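Local coordinates for protein apical membrane antigen AMA1 (Toxoplasma gondii ME49, PDB 4YIV) that takes part in host cell invasion as an essential microneme protein and belongs to the moving junction complex formed between parasite and host cell membranes, at residues P158-K164 with H209-A215; N230-R234 with S337-P343; G235-G239 with Y300-Y304; C381-K385 with Q394-V398. One frame throughout, in Å; residues are numbered along the deposited sequence.

Interaction 1. Residues P158-K164 with H209-A215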
loop_
_atom_site.group_PDB
_atom_site.type_symbol
_atom_site.label_atom_id
_atom_site.label_comp_id
_atom_site.label_asym_id
_atom_site.label_seq_id
_atom_site.Cartn_x
_atom_site.Cartn_y
_atom_site.Cartn_z
ATOM N N PRO A 158 2.184 -3.661 13.147
ATOM C CA PRO A 158 2.081 -3.878 11.705
ATOM C C PRO A 158 2.940 -5.074 11.264
ATOM O O PRO A 158 3.734 -5.625 12.052
ATOM C CB PRO A 158 2.555 -2.546 11.121
ATOM C CG PRO A 158 3.583 -2.065 12.122
ATOM C CD PRO A 158 3.020 -2.479 13.467
ATOM N N PHE A 159 2.734 -5.522 10.036
ATOM C CA PHE A 159 3.441 -6.688 9.543
ATOM C C PHE A 159 4.100 -6.391 8.210
ATOM O O PHE A 159 3.707 -5.467 7.504
ATOM C CB PHE A 159 2.490 -7.919 9.365
ATOM C CG PHE A 159 1.513 -7.767 8.244
ATOM C CD1 PHE A 159 0.296 -7.160 8.459
ATOM C CD2 PHE A 159 1.819 -8.205 6.955
ATOM C CE1 PHE A 159 -0.617 -6.986 7.432
ATOM C CE2 PHE A 159 0.903 -8.035 5.912
ATOM C CZ PHE A 159 -0.335 -7.418 6.165
ATOM N N VAL A 160 5.064 -7.241 7.858
ATOM C CA VAL A 160 5.551 -7.310 6.489
ATOM C C VAL A 160 5.496 -8.773 6.062
ATOM O O VAL A 160 6.056 -9.666 6.730
ATOM C CB VAL A 160 7.007 -6.741 6.326
ATOM C CG1 VAL A 160 7.552 -7.055 4.936
ATOM C CG2 VAL A 160 7.023 -5.222 6.576
ATOM N N TYR A 161 4.819 -9.006 4.950
ATOM C CA TYR A 161 4.839 -10.336 4.330
ATOM C C TYR A 161 5.950 -10.366 3.282
ATOM O O TYR A 161 5.970 -9.569 2.331
ATOM C CB TYR A 161 3.482 -10.701 3.708
ATOM C CG TYR A 161 3.455 -12.151 3.206
ATOM C CD1 TYR A 161 3.785 -13.184 4.057
ATOM C CD2 TYR A 161 3.174 -12.459 1.875
ATOM C CE1 TYR A 161 3.818 -14.495 3.620
ATOM C CE2 TYR A 161 3.203 -13.796 1.422
ATOM C CZ TYR A 161 3.522 -14.793 2.304
ATOM O OH TYR A 161 3.568 -16.121 1.900
ATOM N N ASP A 162 6.874 -11.308 3.473
ATOM C CA ASP A 162 7.938 -11.572 2.524
ATOM C C ASP A 162 7.410 -12.713 1.688
ATOM O O ASP A 162 7.366 -13.850 2.169
ATOM C CB ASP A 162 9.251 -11.943 3.235
ATOM C CG ASP A 162 10.405 -12.245 2.255
ATOM O OD1 ASP A 162 10.132 -12.602 1.066
ATOM O OD2 ASP A 162 11.584 -12.140 2.700
ATOM N N SER A 163 6.947 -12.391 0.487
ATOM C CA SER A 163 6.211 -13.355 -0.327
ATOM C C SER A 163 7.167 -14.297 -1.053
ATOM O O SER A 163 6.762 -15.368 -1.509
ATOM C CB SER A 163 5.313 -12.660 -1.347
ATOM O OG SER A 163 6.076 -11.911 -2.282
ATOM N N LYS A 164 8.431 -13.901 -1.143
ATOM C CA LYS A 164 9.464 -14.770 -1.702
ATOM C C LYS A 164 9.867 -15.880 -0.713
ATOM O O LYS A 164 9.825 -17.052 -1.061
ATOM C CB LYS A 164 10.686 -13.946 -2.107
ATOM C CG LYS A 164 11.735 -14.718 -2.875
ATOM C CD LYS A 164 12.973 -13.837 -3.153
ATOM C CE LYS A 164 14.196 -14.681 -3.545
ATOM N NZ LYS A 164 15.416 -13.871 -3.869
ATOM N N HIS A 209 8.610 -7.898 -3.555
ATOM C CA HIS A 209 8.102 -9.076 -2.902
ATOM C C HIS A 209 7.718 -8.806 -1.445
ATOM O O HIS A 209 7.214 -9.701 -0.770
ATOM C CB HIS A 209 9.159 -10.181 -2.996
ATOM C CG HIS A 209 10.420 -9.863 -2.271
ATOM N ND1 HIS A 209 11.335 -8.938 -2.728
ATOM C CD2 HIS A 209 10.893 -10.310 -1.087
ATOM C CE1 HIS A 209 12.320 -8.833 -1.850
ATOM N NE2 HIS A 209 12.076 -9.660 -0.850
ATOM N N LEU A 210 7.962 -7.583 -0.969
ATOM C CA LEU A 210 7.611 -7.194 0.403
ATOM C C LEU A 210 6.283 -6.455 0.401
ATOM O O LEU A 210 6.069 -5.561 -0.415
ATOM C CB LEU A 210 8.672 -6.309 1.014
ATOM C CG LEU A 210 10.044 -6.980 1.168
ATOM C CD1 LEU A 210 10.955 -6.025 1.886
ATOM C CD2 LEU A 210 9.959 -8.315 1.897
ATOM N N ILE A 211 5.407 -6.830 1.321
ATOM C CA ILE A 211 4.092 -6.233 1.399
ATOM C C ILE A 211 3.892 -5.755 2.833
ATOM O O ILE A 211 3.874 -6.557 3.756
ATOM C CB ILE A 211 3.034 -7.212 0.997
ATOM C CG1 ILE A 211 3.286 -7.636 -0.456
ATOM C CG2 ILE A 211 1.663 -6.589 1.084
ATOM C CD1 ILE A 211 2.840 -9.000 -0.728
ATOM N N TYR A 212 3.698 -4.449 2.989
ATOM C CA TYR A 212 3.556 -3.833 4.323
ATOM C C TYR A 212 2.098 -3.683 4.661
ATOM O O TYR A 212 1.316 -3.315 3.803
ATOM C CB TYR A 212 4.234 -2.471 4.342
ATOM C CG TYR A 212 4.355 -1.828 5.707
ATOM C CD1 TYR A 212 3.283 -1.114 6.282
ATOM C CD2 TYR A 212 5.549 -1.867 6.389
ATOM C CE1 TYR A 212 3.403 -0.519 7.551
ATOM C CE2 TYR A 212 5.689 -1.259 7.636
ATOM C CZ TYR A 212 4.619 -0.600 8.220
ATOM O OH TYR A 212 4.799 0.007 9.455
ATOM N N GLY A 213 1.712 -3.950 5.913
ATOM C CA GLY A 213 0.338 -3.675 6.306
ATOM C C GLY A 213 0.159 -3.434 7.788
ATOM O O GLY A 213 0.933 -3.928 8.611
ATOM N N SER A 214 -0.927 -2.757 8.146
ATOM C CA SER A 214 -1.330 -2.727 9.540
ATOM C C SER A 214 -1.904 -4.097 9.911
ATOM O O SER A 214 -2.319 -4.879 9.037
ATOM C CB SER A 214 -2.359 -1.625 9.811
ATOM O OG SER A 214 -3.674 -2.083 9.706
ATOM N N ALA A 215 -1.956 -4.388 11.206
ATOM C CA ALA A 215 -2.567 -5.638 11.659
ATOM C C ALA A 215 -4.019 -5.713 11.290
ATOM O O ALA A 215 -4.575 -6.826 11.233
ATOM C CB ALA A 215 -2.427 -5.817 13.148
HETATM O O HOH W 1 13.519 -11.720 1.042
#

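Interaction 2. Residues N230-R234 with S337-P343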
loop_
_atom_site.group_PDB
_atom_site.type_symbol
_atom_site.label_atom_id
_atom_site.label_comp_id
_atom_site.label_asym_id
_atom_site.label_seq_id
_atom_site.Cartn_x
_atom_site.Cartn_y
_atom_site.Cartn_z
ATOM N N ASN A 230 -4.946 -3.932 -5.433
ATOM C CA ASN A 230 -3.705 -4.662 -5.206
ATOM C C ASN A 230 -2.723 -4.618 -6.361
ATOM O O ASN A 230 -1.506 -4.503 -6.158
ATOM C CB ASN A 230 -4.012 -6.125 -4.883
ATOM C CG ASN A 230 -4.808 -6.273 -3.596
ATOM O OD1 ASN A 230 -4.344 -5.872 -2.534
ATOM N ND2 ASN A 230 -6.017 -6.819 -3.686
ATOM N N GLN A 231 -3.261 -4.697 -7.570
ATOM C CA GLN A 231 -2.458 -4.667 -8.790
ATOM C C GLN A 231 -2.645 -3.404 -9.646
ATOM O O GLN A 231 -3.687 -2.743 -9.611
ATOM C CB GLN A 231 -2.787 -5.887 -9.652
ATOM C CG GLN A 231 -1.875 -7.091 -9.392
ATOM C CD GLN A 231 -1.925 -7.562 -7.951
ATOM O OE1 GLN A 231 -0.989 -7.365 -7.164
ATOM N NE2 GLN A 231 -3.033 -8.163 -7.594
ATOM N N ALA A 232 -1.608 -3.075 -10.393
ATOM C CA ALA A 232 -1.681 -2.062 -11.454
ATOM C C ALA A 232 -2.779 -2.439 -12.471
ATOM O O ALA A 232 -3.136 -3.614 -12.631
ATOM C CB ALA A 232 -0.349 -1.940 -12.136
ATOM N N LEU A 233 -3.329 -1.443 -13.135
ATOM C CA LEU A 233 -4.399 -1.667 -14.107
ATOM C C LEU A 233 -3.921 -1.245 -15.485
ATOM O O LEU A 233 -3.780 -0.057 -15.784
ATOM C CB LEU A 233 -5.668 -0.897 -13.706
ATOM C CG LEU A 233 -6.841 -0.867 -14.698
ATOM C CD1 LEU A 233 -7.466 -2.231 -14.814
ATOM C CD2 LEU A 233 -7.898 0.134 -14.276
ATOM N N ARG A 234 -3.683 -2.241 -16.330
ATOM C CA ARG A 234 -3.096 -2.015 -17.640
ATOM C C ARG A 234 -4.177 -1.604 -18.621
ATOM O O ARG A 234 -5.273 -2.156 -18.573
ATOM C CB ARG A 234 -2.387 -3.292 -18.138
ATOM C CG ARG A 234 -1.641 -3.118 -19.439
ATOM C CD ARG A 234 -0.758 -4.318 -19.754
ATOM N NE ARG A 234 -1.536 -5.551 -19.850
ATOM C CZ ARG A 234 -1.984 -6.087 -20.985
ATOM N NH1 ARG A 234 -1.726 -5.519 -22.160
ATOM N NH2 ARG A 234 -2.692 -7.210 -20.940
ATOM N N SER A 337 0.693 -2.759 -6.539
ATOM C CA SER A 337 1.961 -3.292 -7.022
ATOM C C SER A 337 2.270 -2.700 -8.389
ATOM O O SER A 337 1.393 -2.152 -9.050
ATOM C CB SER A 337 1.919 -4.830 -7.135
ATOM O OG SER A 337 0.974 -5.207 -8.125
ATOM N N LEU A 338 3.526 -2.816 -8.812
ATOM C CA LEU A 338 3.921 -2.405 -10.149
ATOM C C LEU A 338 3.298 -3.323 -11.175
ATOM O O LEU A 338 2.781 -2.870 -12.209
ATOM C CB LEU A 338 5.452 -2.413 -10.275
ATOM C CG LEU A 338 6.068 -2.094 -11.630
ATOM C CD1 LEU A 338 5.648 -0.759 -12.151
ATOM C CD2 LEU A 338 7.550 -2.145 -11.473
ATOM N N SER A 339 3.335 -4.621 -10.884
ATOM C CA SER A 339 2.782 -5.602 -11.809
ATOM C C SER A 339 1.260 -5.518 -11.897
ATOM O O SER A 339 0.577 -5.265 -10.893
ATOM C CB SER A 339 3.176 -7.032 -11.403
ATOM O OG SER A 339 2.691 -7.922 -12.402
ATOM N N GLU A 340 0.733 -5.695 -13.105
ATOM C CA GLU A 340 -0.703 -5.860 -13.302
ATOM C C GLU A 340 -1.148 -7.327 -13.080
ATOM O O GLU A 340 -2.335 -7.631 -13.028
ATOM C CB GLU A 340 -1.128 -5.353 -14.699
ATOM C CG GLU A 340 -0.917 -6.286 -15.866
ATOM C CD GLU A 340 0.486 -6.252 -16.419
ATOM O OE1 GLU A 340 1.412 -5.831 -15.685
ATOM O OE2 GLU A 340 0.656 -6.639 -17.600
ATOM N N GLU A 341 -0.201 -8.223 -12.885
ATOM C CA GLU A 341 -0.520 -9.643 -12.802
ATOM C C GLU A 341 -0.852 -10.065 -11.385
ATOM O O GLU A 341 -0.140 -9.749 -10.440
ATOM C CB GLU A 341 0.656 -10.483 -13.315
ATOM C CG GLU A 341 1.242 -10.007 -14.652
ATOM C CD GLU A 341 0.828 -10.850 -15.881
ATOM O OE1 GLU A 341 1.134 -12.070 -15.920
ATOM O OE2 GLU A 341 0.226 -10.281 -16.830
ATOM N N THR A 342 -1.925 -10.819 -11.240
ATOM C CA THR A 342 -2.276 -11.381 -9.942
ATOM C C THR A 342 -1.313 -12.476 -9.505
ATOM O O THR A 342 -1.209 -13.500 -10.172
ATOM C CB THR A 342 -3.700 -11.969 -9.972
ATOM O OG1 THR A 342 -4.620 -10.985 -10.461
ATOM C CG2 THR A 342 -4.138 -12.405 -8.606
ATOM N N PRO A 343 -0.653 -12.305 -8.353
ATOM C CA PRO A 343 0.218 -13.373 -7.887
ATOM C C PRO A 343 -0.535 -14.479 -7.159
ATOM O O PRO A 343 -1.616 -14.241 -6.648
ATOM C CB PRO A 343 1.139 -12.669 -6.910
ATOM C CG PRO A 343 0.315 -11.590 -6.365
ATOM C CD PRO A 343 -0.622 -11.143 -7.440
HETATM O O HOH W 2 -4.620 -5.627 -13.173
#

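Interaction 3. Residues G235-G239 with Y300-Y304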
loop_
_atom_site.group_PDB
_atom_site.type_symbol
_atom_site.label_atom_id
_atom_site.label_comp_id
_atom_site.label_asym_id
_atom_site.label_seq_id
_atom_site.Cartn_x
_atom_site.Cartn_y
_atom_site.Cartn_z
ATOM N N GLY A 235 -3.874 -0.636 -19.490
ATOM C CA GLY A 235 -4.730 -0.310 -20.626
ATOM C C GLY A 235 -5.869 0.656 -20.363
ATOM O O GLY A 235 -6.770 0.835 -21.190
ATOM N N TYR A 236 -5.836 1.313 -19.211
ATOM C CA TYR A 236 -6.886 2.262 -18.857
ATOM C C TYR A 236 -6.269 3.411 -18.058
ATOM O O TYR A 236 -5.310 3.177 -17.315
ATOM C CB TYR A 236 -7.982 1.600 -18.029
ATOM C CG TYR A 236 -8.835 0.576 -18.768
ATOM C CD1 TYR A 236 -10.001 0.949 -19.438
ATOM C CD2 TYR A 236 -8.491 -0.765 -18.757
ATOM C CE1 TYR A 236 -10.788 -0.006 -20.099
ATOM C CE2 TYR A 236 -9.268 -1.715 -19.407
ATOM C CZ TYR A 236 -10.410 -1.332 -20.077
ATOM O OH TYR A 236 -11.162 -2.293 -20.716
ATOM N N ARG A 237 -6.809 4.620 -18.256
ATOM C CA ARG A 237 -6.541 5.801 -17.413
ATOM C C ARG A 237 -7.645 5.997 -16.414
ATOM O O ARG A 237 -8.830 5.949 -16.771
ATOM C CB ARG A 237 -6.443 7.071 -18.246
ATOM C CG ARG A 237 -5.413 7.052 -19.309
ATOM C CD ARG A 237 -5.473 8.372 -20.096
ATOM N NE ARG A 237 -4.471 8.427 -21.155
ATOM C CZ ARG A 237 -4.157 9.523 -21.824
ATOM N NH1 ARG A 237 -3.233 9.460 -22.763
ATOM N NH2 ARG A 237 -4.741 10.678 -21.528
ATOM N N PHE A 238 -7.270 6.230 -15.157
ATOM C CA PHE A 238 -8.228 6.593 -14.145
ATOM C C PHE A 238 -8.911 7.889 -14.580
ATOM O O PHE A 238 -8.285 8.740 -15.211
ATOM C CB PHE A 238 -7.552 6.811 -12.778
ATOM C CG PHE A 238 -7.166 5.562 -12.053
ATOM C CD1 PHE A 238 -7.923 4.405 -12.132
ATOM C CD2 PHE A 238 -6.035 5.566 -11.240
ATOM C CE1 PHE A 238 -7.562 3.278 -11.417
ATOM C CE2 PHE A 238 -5.662 4.423 -10.524
ATOM C CZ PHE A 238 -6.421 3.292 -10.604
ATOM N N GLY A 239 -10.177 8.031 -14.224
ATOM C CA GLY A 239 -10.916 9.237 -14.532
ATOM C C GLY A 239 -12.080 9.483 -13.602
ATOM O O GLY A 239 -12.401 8.659 -12.739
ATOM N N TYR A 300 -3.390 8.414 -6.528
ATOM C CA TYR A 300 -3.831 7.810 -7.781
ATOM C C TYR A 300 -3.064 8.380 -8.928
ATOM O O TYR A 300 -2.762 9.583 -8.971
ATOM C CB TYR A 300 -5.343 8.050 -7.984
ATOM C CG TYR A 300 -6.137 7.702 -6.790
ATOM C CD1 TYR A 300 -6.428 6.370 -6.509
ATOM C CD2 TYR A 300 -6.571 8.666 -5.905
ATOM C CE1 TYR A 300 -7.108 6.017 -5.423
ATOM C CE2 TYR A 300 -7.278 8.313 -4.786
ATOM C CZ TYR A 300 -7.548 6.982 -4.560
ATOM O OH TYR A 300 -8.237 6.584 -3.459
ATOM N N GLY A 301 -2.709 7.532 -9.881
ATOM C CA GLY A 301 -2.029 8.062 -11.033
ATOM C C GLY A 301 -1.986 7.131 -12.208
ATOM O O GLY A 301 -2.380 5.952 -12.101
ATOM N N PHE A 302 -1.544 7.667 -13.337
ATOM C CA PHE A 302 -1.207 6.806 -14.471
ATOM C C PHE A 302 -0.088 7.300 -15.329
ATOM O O PHE A 302 0.165 8.497 -15.488
ATOM C CB PHE A 302 -2.438 6.544 -15.365
ATOM C CG PHE A 302 -3.140 7.787 -15.880
ATOM C CD1 PHE A 302 -2.719 8.428 -17.050
ATOM C CD2 PHE A 302 -4.246 8.300 -15.199
ATOM C CE1 PHE A 302 -3.412 9.560 -17.531
ATOM C CE2 PHE A 302 -4.944 9.410 -15.681
ATOM C CZ PHE A 302 -4.522 10.034 -16.846
ATOM N N TYR A 303 0.607 6.308 -15.860
ATOM C CA TYR A 303 1.564 6.503 -16.900
ATOM C C TYR A 303 0.833 6.595 -18.234
ATOM O O TYR A 303 -0.140 5.876 -18.463
ATOM C CB TYR A 303 2.537 5.355 -16.898
ATOM C CG TYR A 303 3.479 5.420 -18.038
ATOM C CD1 TYR A 303 3.145 4.844 -19.253
ATOM C CD2 TYR A 303 4.701 6.056 -17.915
ATOM C CE1 TYR A 303 3.992 4.898 -20.310
ATOM C CE2 TYR A 303 5.561 6.123 -18.986
ATOM C CZ TYR A 303 5.193 5.524 -20.179
ATOM O OH TYR A 303 6.012 5.551 -21.278
ATOM N N TYR A 304 1.280 7.500 -19.098
ATOM C CA TYR A 304 0.756 7.599 -20.453
ATOM C C TYR A 304 1.830 8.237 -21.313
ATOM O O TYR A 304 2.857 8.665 -20.806
ATOM C CB TYR A 304 -0.543 8.406 -20.510
ATOM C CG TYR A 304 -0.384 9.890 -20.204
ATOM C CD1 TYR A 304 -0.151 10.337 -18.910
ATOM C CD2 TYR A 304 -0.471 10.829 -21.209
ATOM C CE1 TYR A 304 -0.003 11.680 -18.633
ATOM C CE2 TYR A 304 -0.331 12.175 -20.954
ATOM C CZ TYR A 304 -0.099 12.604 -19.669
ATOM O OH TYR A 304 0.037 13.951 -19.423
#

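Interaction 4. Residues C381-K385 with Q394-V398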
loop_
_atom_site.group_PDB
_atom_site.type_symbol
_atom_site.label_atom_id
_atom_site.label_comp_id
_atom_site.label_asym_id
_atom_site.label_seq_id
_atom_site.Cartn_x
_atom_site.Cartn_y
_atom_site.Cartn_z
ATOM N N CYS A 381 -16.457 20.323 -26.002
ATOM C CA CYS A 381 -16.809 19.903 -27.349
ATOM C C CYS A 381 -16.262 18.503 -27.625
ATOM O O CYS A 381 -15.434 18.297 -28.514
ATOM C CB CYS A 381 -16.293 20.906 -28.378
ATOM S SG CYS A 381 -17.346 20.987 -29.846
ATOM N N LYS A 382 -16.737 17.554 -26.822
ATOM C CA LYS A 382 -16.462 16.138 -27.004
ATOM C C LYS A 382 -17.656 15.365 -26.444
ATOM O O LYS A 382 -18.488 15.936 -25.741
ATOM C CB LYS A 382 -15.158 15.740 -26.311
ATOM C CG LYS A 382 -13.898 16.213 -27.022
ATOM C CD LYS A 382 -12.667 16.039 -26.144
ATOM C CE LYS A 382 -11.375 16.087 -26.946
ATOM N NZ LYS A 382 -11.392 15.164 -28.111
ATOM N N ARG A 383 -17.753 14.080 -26.770
ATOM C CA ARG A 383 -18.836 13.234 -26.260
ATOM C C ARG A 383 -18.333 11.847 -25.867
ATOM O O ARG A 383 -17.390 11.314 -26.464
ATOM C CB ARG A 383 -19.946 13.100 -27.304
ATOM C CG ARG A 383 -19.402 12.857 -28.693
ATOM C CD ARG A 383 -20.450 12.971 -29.779
ATOM N NE ARG A 383 -19.861 12.578 -31.049
ATOM C CZ ARG A 383 -18.911 13.262 -31.685
ATOM N NH1 ARG A 383 -18.432 14.406 -31.201
ATOM N NH2 ARG A 383 -18.442 12.794 -32.828
ATOM N N GLN A 384 -18.971 11.261 -24.863
ATOM C CA GLN A 384 -18.610 9.920 -24.433
ATOM C C GLN A 384 -18.908 8.908 -25.527
ATOM O O GLN A 384 -19.889 9.033 -26.260
ATOM C CB GLN A 384 -19.358 9.541 -23.159
ATOM C CG GLN A 384 -19.128 8.111 -22.672
ATOM C CD GLN A 384 -17.759 7.903 -22.023
ATOM O OE1 GLN A 384 -17.054 8.864 -21.697
ATOM N NE2 GLN A 384 -17.381 6.637 -21.834
ATOM N N LYS A 385 -18.037 7.913 -25.631
ATOM C CA LYS A 385 -18.248 6.765 -26.495
ATOM C C LYS A 385 -17.906 5.506 -25.709
ATOM O O LYS A 385 -16.746 5.245 -25.398
ATOM C CB LYS A 385 -17.392 6.863 -27.758
ATOM C CG LYS A 385 -17.714 5.788 -28.779
ATOM C CD LYS A 385 -16.765 5.810 -29.972
ATOM C CE LYS A 385 -16.981 4.578 -30.856
ATOM N NZ LYS A 385 -15.782 4.288 -31.686
ATOM N N GLN A 394 -14.409 -0.436 -24.204
ATOM C CA GLN A 394 -13.810 0.828 -24.589
ATOM C C GLN A 394 -14.598 1.942 -23.919
ATOM O O GLN A 394 -15.797 1.804 -23.646
ATOM C CB GLN A 394 -13.811 1.049 -26.096
ATOM C CG GLN A 394 -13.013 0.072 -26.892
ATOM C CD GLN A 394 -11.524 0.295 -26.785
ATOM O OE1 GLN A 394 -10.934 1.025 -27.589
ATOM N NE2 GLN A 394 -10.900 -0.351 -25.805
ATOM N N SER A 395 -13.895 3.036 -23.651
ATOM C CA SER A 395 -14.463 4.234 -23.052
ATOM C C SER A 395 -13.544 5.370 -23.425
ATOM O O SER A 395 -12.394 5.396 -22.991
ATOM C CB SER A 395 -14.576 4.104 -21.538
ATOM O OG SER A 395 -14.805 5.371 -20.928
ATOM N N THR A 396 -14.032 6.280 -24.263
ATOM C CA THR A 396 -13.225 7.386 -24.763
ATOM C C THR A 396 -14.100 8.590 -25.057
ATOM O O THR A 396 -15.318 8.552 -24.876
ATOM C CB THR A 396 -12.463 7.030 -26.054
ATOM O OG1 THR A 396 -13.401 6.603 -27.053
ATOM C CG2 THR A 396 -11.420 5.937 -25.814
ATOM N N SER A 397 -13.451 9.658 -25.504
ATOM C CA SER A 397 -14.133 10.878 -25.916
ATOM C C SER A 397 -13.877 11.156 -27.391
ATOM O O SER A 397 -12.730 11.110 -27.855
ATOM C CB SER A 397 -13.676 12.063 -25.068
ATOM O OG SER A 397 -14.492 12.178 -23.916
ATOM N N VAL A 398 -14.959 11.444 -28.114
ATOM C CA VAL A 398 -14.905 11.691 -29.558
ATOM C C VAL A 398 -15.574 13.012 -29.935
ATOM O O VAL A 398 -16.197 13.662 -29.096
ATOM C CB VAL A 398 -15.582 10.553 -30.330
ATOM C CG1 VAL A 398 -14.786 9.266 -30.170
ATOM C CG2 VAL A 398 -17.014 10.366 -29.842
HETATM O O HOH W 3 -14.321 9.961 -21.927
#

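Interaction 1. Residues P158-K164 with H209-A215
Strands 159-162 and 210-213 are antiparallel neighbours inside a five-stranded sheet of the AMA1 ectodomain, which carries the PAN-type fold. F159 pairs with G213 and Y161 with I211 as hydrogen-bonded pairs; V160 and Y212 form the non-hydrogen-bonded pair between them, D162 and L210 the next one beyond Y161 and I211. The F159 ring folds back over the partner strand because its CG stands between the backbone N and the carbonyl carbon (chi1 70°). G213 CA lies over one ring face, 4.0 Å from the centroid of F159, a CH-pi contact made possible because glycine has no side chain on this face. At the ring's edge, S214 O comes to 3.1 Å from F159 CE1. F159 and Y161 continue outward to helix 132-141, whereas V160, L210 and Y212 pack on the other side of the sheet. There V160 CG2 meets Y212 CD2 at 3.7 Å, the side chains crossing at about a right angle, and P158 lies alongside the tyrosine with its CG 3.6 Å from Y212 OH. At the far end H209 CD2 approaches D162 OD1 (3.2 Å) with the ring edge turned to the carboxylate. OD1 accepts a hydrogen bond from K165 N, and a water joins D162 OD2 to H209 NE2. The pairing finishes at H209 O, which accepts from S163 N at 3.0 Å and from S163 OG at 2.9 Å.

Interaction 2. Residues N230-R234 with S337-P343
S339 O is gripped from two sides of the contact: A232 N donates to it across the segments at 3.1 Å, and S337 OG donates from within its own loop at 2.8 Å. The hydroxyl lies in the carbonyl plane on a lone pair, whereas the A232 amide comes from above that plane, so the two donors share one oxygen from distinct directions. S337 can reach S339 because its OG sits between the backbone N and the carbonyl carbon (chi1 65°). The same serine gives its backbone N to N230 O at 2.8 Å, fastening the loop at S337. A232 suits its place by being small: its CB comes to 3.3 Å from L338 O, and it also touches V330 and Y332 of strand 329-333. Q231 lays its aliphatic CG against the loop carbonyls, 3.3 Å from E341 O, while W62 covers part of the same region. Beyond A232, a water donates to both A232 O and E340 O. At the outer end R234 NE forms a salt bridge with E340 OE2 at 3.3 Å, the guanidinium and carboxylate planes standing 53° apart. S339 OG accepts from E341 N in an ST turn. The serine hydroxyls thus shape the 337-343 loop from within, while its main chain bonds to N230 and A232, just ahead of strand 233-234; the single ion pair lies at the more exposed margin, where solvent would probably weaken it.

Interaction 3. Residues G235-G239 with Y300-Y304
R237 runs across the aromatic side chains of strand 300-304, and each part of it meets something different. Its CB stands over the centre of the F302 ring, 3.7 Å from the centroid and only 9° off the normal, a CH-pi contact. CG then passes over the same face toward the rim, and CD reaches F302 CE1 at 3.5 Å. Because the chain is extended from CG to NE, these methylenes sweep along the ring and carry the guanidinium past it to Y304. There NH1 comes to 3.5 Å from Y304 CD2, which lies over one face of the guanidinium; the two planes are 54° apart, so this is not a parallel stack. The long aliphatic stem and charged end suit arginine to the place: the stem packs on phenylalanine, while NE forms a salt bridge with D326 of strand 322-326, which fixes the guanidinium beside Y304. F302 is brought to this position by CG standing between its backbone N and carbonyl carbon (chi1 55°). Past R237 its ring also touches the main chain, CE2 lying 3.4 Å from F238 O. F238 fills the next place along: its CD2 approaches G301 O at 3.8 Å and Y300 CB at 4.2 Å, and its ring meets F27 edge-to-face. The contact rests mainly on side chains, with no backbone pairing between the strands, as strand 236-239 belongs to a three-stranded sheet and strand 300-304 to a five-stranded one: strands of two different antiparallel sheets that meet through aromatic and arginine side chains, in the PAN-type fold.

Interaction 4. Residues C381-K385 with Q394-V398
Four backbone hydrogen bonds close the open end of the beta hairpin formed by strands 384-389 and 392-397. R383 N donates to V398 O at 2.8 Å and V398 N returns the bond to R383 O; K385 and T396 exchange a second pair, and Q384 faces S397 in the non-hydrogen-bonded position between them. V398, the last residue modelled, is crossed by R383. The arginine puts CG between its backbone N and carbonyl carbon (chi1 44°), which sends the chain across the valine at about a right angle: R383 CG touches V398 CG2 at 3.6 Å, and one face of the guanidinium lies over V398 C. On the same side of the hairpin K385 stays extended, its CD 4.0 Å from V398 CG1, and both K385 and V398 lean on F373 of strand 372-373. Long aliphatic stems suit this partly exposed side: the K385 amine leads away, whereas the R383 guanidinium stays against the V398 carbonyl carbon. The other face, with Q384 and S397, is polar and turns to the neighbouring sheet. There Q384 NE2 donates in its own amide plane to S395 OG at 3.0 Å. Bonds of NE2 with T386 and of OE1 with C246 N also fix the amide, while L323 O positions S395 and R245 positions S397. A water completes the set, donating to Q384 OE1 and accepting from S397 OG.

How the interactions relate
Along the chain, interaction 3 is nested within the loop that interaction 2 closes, and these two touch: L233 CD2 lies 4.3 Å from F238 CE1 where strand 233-234 turns the corner at G235 into strand 236-242. Interaction 1 belongs to a separate sheet, its centre 16 Å from that of interaction 2, with W62 beside the loop of interaction 2 on a strand of interaction 1's sheet. Interaction 4 lies farthest out, its centre about 41 Å from that of interaction 1, yet its nearest atoms come within about 5 Å of interaction 3; L323, touched by Y236 and F238, bonds S395 OG through its O, and Y236 OH bonds I393 O. A cobalt ion sits about 5 Å from L338's side chain.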